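Oxidoreductase (Ralstonia eutropha, PDB 3HJ9) binds flavin mononucleotide and is probably an oxidoreductase of the nitroreductase family. Local coordinates at residues A[197-200]-A[201-205]; A[172-175]-A[176-180]. All blocks are in the same frame, centred on the assembly; numbering follows the deposited sequence.

Interaction 1. Residues A[197-200]-A[201-205]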
loop_
_atom_site.group_PDB
_atom_site.type_symbol
_atom_site.label_atom_id
_atom_site.label_comp_id
_atom_site.label_asym_id
_atom_site.label_seq_id
_atom_site.Cartn_x
_atom_site.Cartn_y
_atom_site.Cartn_z
HETATM N N MSE A 197 10.413 2.511 21.546
HETATM C CA MSE A 197 9.013 2.886 21.545
HETATM C C MSE A 197 8.174 2.360 22.738
HETATM O O MSE A 197 6.986 2.703 22.810
HETATM C CB MSE A 197 8.355 2.438 20.230
HETATM C CG MSE A 197 8.890 3.165 18.998
HETATM SE SE MSE A 197 8.130 2.344 17.413
HETATM C CE MSE A 197 6.305 3.012 17.500
ATOM N N SER A 198 8.778 1.536 23.623
ATOM C CA SER A 198 8.110 0.922 24.793
ATOM C C SER A 198 6.872 0.094 24.349
ATOM O O SER A 198 5.832 0.120 24.996
ATOM C CB SER A 198 7.735 1.992 25.832
ATOM O OG SER A 198 8.872 2.817 26.197
ATOM N N LEU A 199 6.994 -0.600 23.216
ATOM C CA LEU A 199 5.891 -1.414 22.667
ATOM C C LEU A 199 5.748 -2.685 23.484
ATOM O O LEU A 199 6.695 -3.122 24.128
ATOM C CB LEU A 199 6.147 -1.807 21.206
ATOM C CG LEU A 199 6.200 -0.749 20.125
ATOM C CD1 LEU A 199 6.480 -1.359 18.748
ATOM C CD2 LEU A 199 4.929 0.111 20.109
ATOM N N ASN A 200 4.557 -3.280 23.441
ATOM C CA ASN A 200 4.290 -4.569 24.096
ATOM C C ASN A 200 4.957 -5.672 23.306
ATOM O O ASN A 200 5.329 -5.441 22.148
ATOM C CB ASN A 200 2.790 -4.856 24.133
ATOM C CG ASN A 200 2.033 -3.846 24.950
ATOM O OD1 ASN A 200 2.529 -3.350 25.960
ATOM N ND2 ASN A 200 0.819 -3.539 24.527
ATOM N N GLU A 201 5.075 -6.861 23.911
ATOM C CA GLU A 201 5.695 -8.025 23.239
ATOM C C GLU A 201 5.075 -8.406 21.904
ATOM O O GLU A 201 5.810 -8.737 20.975
ATOM C CB GLU A 201 5.726 -9.273 24.124
ATOM C CG GLU A 201 6.768 -9.191 25.227
ATOM C CD GLU A 201 6.906 -10.495 26.035
ATOM O OE1 GLU A 201 6.686 -11.607 25.482
ATOM O OE2 GLU A 201 7.268 -10.401 27.230
ATOM N N ASP A 202 3.741 -8.323 21.816
ATOM C CA ASP A 202 3.000 -8.655 20.590
ATOM C C ASP A 202 2.938 -7.534 19.506
ATOM O O ASP A 202 2.238 -7.700 18.516
ATOM C CB ASP A 202 1.590 -9.212 20.946
ATOM C CG ASP A 202 0.649 -8.166 21.559
ATOM O OD1 ASP A 202 0.990 -6.971 21.603
ATOM O OD2 ASP A 202 -0.446 -8.556 22.024
ATOM N N GLU A 203 3.687 -6.436 19.673
ATOM C CA GLU A 203 3.690 -5.297 18.745
ATOM C C GLU A 203 5.006 -5.204 18.003
ATOM O O GLU A 203 6.040 -5.095 18.625
ATOM C CB GLU A 203 3.426 -3.996 19.507
ATOM C CG GLU A 203 1.991 -3.899 19.976
ATOM C CD GLU A 203 1.704 -2.792 20.987
ATOM O OE1 GLU A 203 2.639 -2.258 21.655
ATOM O OE2 GLU A 203 0.496 -2.478 21.146
ATOM N N GLU A 204 4.959 -5.189 16.677
ATOM C CA GLU A 204 6.157 -5.207 15.834
ATOM C C GLU A 204 6.151 -4.058 14.822
ATOM O O GLU A 204 5.229 -3.990 14.013
ATOM C CB GLU A 204 6.212 -6.534 15.071
ATOM C CG GLU A 204 7.398 -6.649 14.099
ATOM C CD GLU A 204 7.489 -7.989 13.408
ATOM O OE1 GLU A 204 6.422 -8.469 12.955
ATOM O OE2 GLU A 204 8.636 -8.513 13.269
ATOM N N PRO A 205 7.166 -3.158 14.865
ATOM C CA PRO A 205 7.280 -2.137 13.817
ATOM C C PRO A 205 7.536 -2.808 12.467
ATOM O O PRO A 205 8.393 -3.692 12.411
ATOM C CB PRO A 205 8.518 -1.306 14.226
ATOM C CG PRO A 205 8.899 -1.742 15.585
ATOM C CD PRO A 205 8.219 -3.036 15.901
HETATM O O HOH W 1 7.645 -5.905 20.592
HETATM O O HOH W 2 -0.964 -5.442 22.729
#
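Asn200 and Glu203 bracket a type I beta turn, closed by a hydrogen bond of 3.1 Å from Glu203 N to Asn200 O, and the chain then runs straight into strand 203-212. The carboxylate of Glu203 folds back over the start of the turn and ties it a second time: Asn200 N gives its hydrogen to Glu203 OE1 at 2.8 Å with an N-H...O angle of 165°, reaching the oxygen from above the carboxylate plane. With CG anti to its own carbonyl carbon (chi1 -72°) and the chain extended beyond, Glu203 runs alongside Asn200. The amide and carboxylate planes are only 19° apart, though Asn200 ND2 stays 3.6 Å from Glu203 OE2. That amide nitrogen is instead bridged to Asp202 OD1 by a water, which accepts from ND2 and donates to the carboxylate. A second water lies within hydrogen-bonding distance of both Asn200 O and Glu203 O. Leu199 covers the inner flank of the turn, its CB 3.6 Å from Glu203 OE1, while its CD1 reaches on to Pro205 CD at 3.7 Å; the Leu199 side chain runs antiparallel to the proline ring. Tyr97 of strand 94-100 touches both Leu199 and Glu203, whereas Ala194 of helix 190-196 packs against Leu199 and Pro205. Glu203 is thus a buried acid whose OE1 is held by a main-chain N-H, which probably helps to stabilise its negative charge. Just upstream, Ser198 has positive phi and ends helix 190-196 in a Schellman motif. Helix stop, beta turn and strand start together form a compact helix-to-strand connection, here leading into an inner strand of the antiparallel sheet of this nitroreductase-family fold.

Interaction 2. Residues A[172-175]-A[176-180]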
loop_
_atom_site.group_PDB
_atom_site.type_symbol
_atom_site.label_atom_id
_atom_site.label_comp_id
_atom_site.label_asym_id
_atom_site.label_seq_id
_atom_site.Cartn_x
_atom_site.Cartn_y
_atom_site.Cartn_z
ATOM N N TYR A 172 1.558 8.943 1.306
ATOM C CA TYR A 172 2.287 9.446 0.115
ATOM C C TYR A 172 1.455 10.352 -0.776
ATOM O O TYR A 172 1.895 11.442 -1.149
ATOM C CB TYR A 172 2.787 8.302 -0.763
ATOM C CG TYR A 172 4.199 7.831 -0.577
ATOM C CD1 TYR A 172 5.279 8.641 -0.927
ATOM C CD2 TYR A 172 4.468 6.515 -0.163
ATOM C CE1 TYR A 172 6.632 8.148 -0.820
ATOM C CE2 TYR A 172 5.792 6.031 -0.077
ATOM C CZ TYR A 172 6.850 6.828 -0.394
ATOM O OH TYR A 172 8.115 6.296 -0.296
ATOM N N LEU A 173 0.262 9.864 -1.113
ATOM C CA LEU A 173 -0.695 10.573 -1.958
ATOM C C LEU A 173 -1.167 11.871 -1.284
ATOM O O LEU A 173 -1.217 12.932 -1.946
ATOM C CB LEU A 173 -1.878 9.660 -2.379
ATOM C CG LEU A 173 -1.496 8.490 -3.315
ATOM C CD1 LEU A 173 -2.640 7.485 -3.490
ATOM C CD2 LEU A 173 -0.962 8.980 -4.686
ATOM N N TYR A 174 -1.440 11.808 0.027
ATOM C CA TYR A 174 -1.775 13.028 0.782
ATOM C C TYR A 174 -0.605 14.033 0.694
ATOM O O TYR A 174 -0.820 15.211 0.373
ATOM C CB TYR A 174 -2.207 12.754 2.241
ATOM C CG TYR A 174 -2.451 14.042 2.920
ATOM C CD1 TYR A 174 -3.649 14.739 2.729
ATOM C CD2 TYR A 174 -1.430 14.659 3.648
ATOM C CE1 TYR A 174 -3.833 16.011 3.304
ATOM C CE2 TYR A 174 -1.607 15.930 4.219
ATOM C CZ TYR A 174 -2.803 16.585 4.058
ATOM O OH TYR A 174 -2.932 17.836 4.615
ATOM N N CYS A 175 0.617 13.555 0.905
ATOM C CA CYS A 175 1.792 14.434 0.845
ATOM C C CYS A 175 1.914 15.137 -0.505
ATOM O O CYS A 175 2.157 16.365 -0.552
ATOM C CB CYS A 175 3.067 13.688 1.226
ATOM S SG CYS A 175 3.060 13.320 2.989
ATOM N N ALA A 176 1.658 14.381 -1.574
ATOM C CA ALA A 176 1.665 14.905 -2.944
ATOM C C ALA A 176 0.571 15.959 -3.115
ATOM O O ALA A 176 0.830 16.998 -3.711
ATOM C CB ALA A 176 1.508 13.778 -3.987
ATOM N N SER A 177 -0.639 15.692 -2.601
ATOM C CA SER A 177 -1.738 16.686 -2.675
ATOM C C SER A 177 -1.432 17.984 -1.929
ATOM O O SER A 177 -1.859 19.016 -2.363
ATOM C CB SER A 177 -3.059 16.156 -2.097
ATOM O OG SER A 177 -3.039 16.121 -0.663
ATOM N N ALA A 178 -0.734 17.896 -0.794
ATOM C CA ALA A 178 -0.436 19.038 0.107
ATOM C C ALA A 178 0.956 19.683 -0.030
ATOM O O ALA A 178 1.319 20.544 0.796
ATOM C CB ALA A 178 -0.632 18.589 1.560
ATOM N N GLY A 179 1.740 19.273 -1.024
ATOM C CA GLY A 179 3.076 19.839 -1.220
ATOM C C GLY A 179 4.119 19.421 -0.191
ATOM O O GLY A 179 5.051 20.180 0.088
ATOM N N LEU A 180 3.980 18.216 0.353
ATOM C CA LEU A 180 4.895 17.688 1.352
ATOM C C LEU A 180 5.703 16.529 0.748
ATOM O O LEU A 180 5.267 15.872 -0.198
ATOM C CB LEU A 180 4.115 17.168 2.567
ATOM C CG LEU A 180 3.351 18.142 3.466
ATOM C CD1 LEU A 180 2.530 17.376 4.521
ATOM C CD2 LEU A 180 4.346 19.115 4.145
#
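Tyr174 reaches down the last turn of helix 156-177 to Ser177 and Ala178, its CG anti to the backbone N (chi1 177°) and its ring passing obliquely by both. Ala178 CB is the small bump beside the phenol end, 3.9 Å from Tyr174 CZ, and Ser177 OG lies 3.7 Å from Tyr174 CD1. Farther round, the ring grazes Leu180 CD1 at 4.4 Å. Leu180 folds back after Gly179, whose positive phi turns the chain, and sets its CB 3.9 Å from Cys175 CB; Ile211 of strand 203-212 also packs on Cys175. Gln64 of helix 62-73 closes over Tyr174, Ala178 and Leu180, while Leu42 and Met43 of the second subunit pack on Ser177 and Tyr174 respectively. Beneath these surfaces, Tyr174 O takes two hydrogens: one from Ala178 N through the ordinary helical bond, the other from Ser177 OG, which is 2.6 Å away and lies in the carbonyl plane on a lone pair. Cys175 O accepts from Leu180 N at 2.8 Å. The hydroxyl of Tyr174 is bound by Glu67. At the C-terminal end of the helix, Tyr174 O and Cys175 O are therefore satisfied locally, by the serine hydroxyl and the returning chain, beside largely apolar packing.

Interaction 2 ends helix 156-177, and interaction 1 leads from helix 190-196 into strand 203-212; they lie on opposite sides of the chain's centre, with centres about 29 Å apart and no touch. Strand 203-212 connects them: it begins in interaction 1, and farther along its residues pack against 172-180. Both contacts are partly buried. The turn at 197-205 has exposed, water-bridged polar groups around its buried glutamate and meets no other subunit, whereas 172-180 is more enclosed, relies on main-chain acceptors and apolar packing, and abuts the second subunit. It is also nearer the cofactor: the side chain of Tyr172, hydrogen-bonded to Ser51, is about 4 Å from a bound flavin mononucleotide, that of Pro205 about 12 Å.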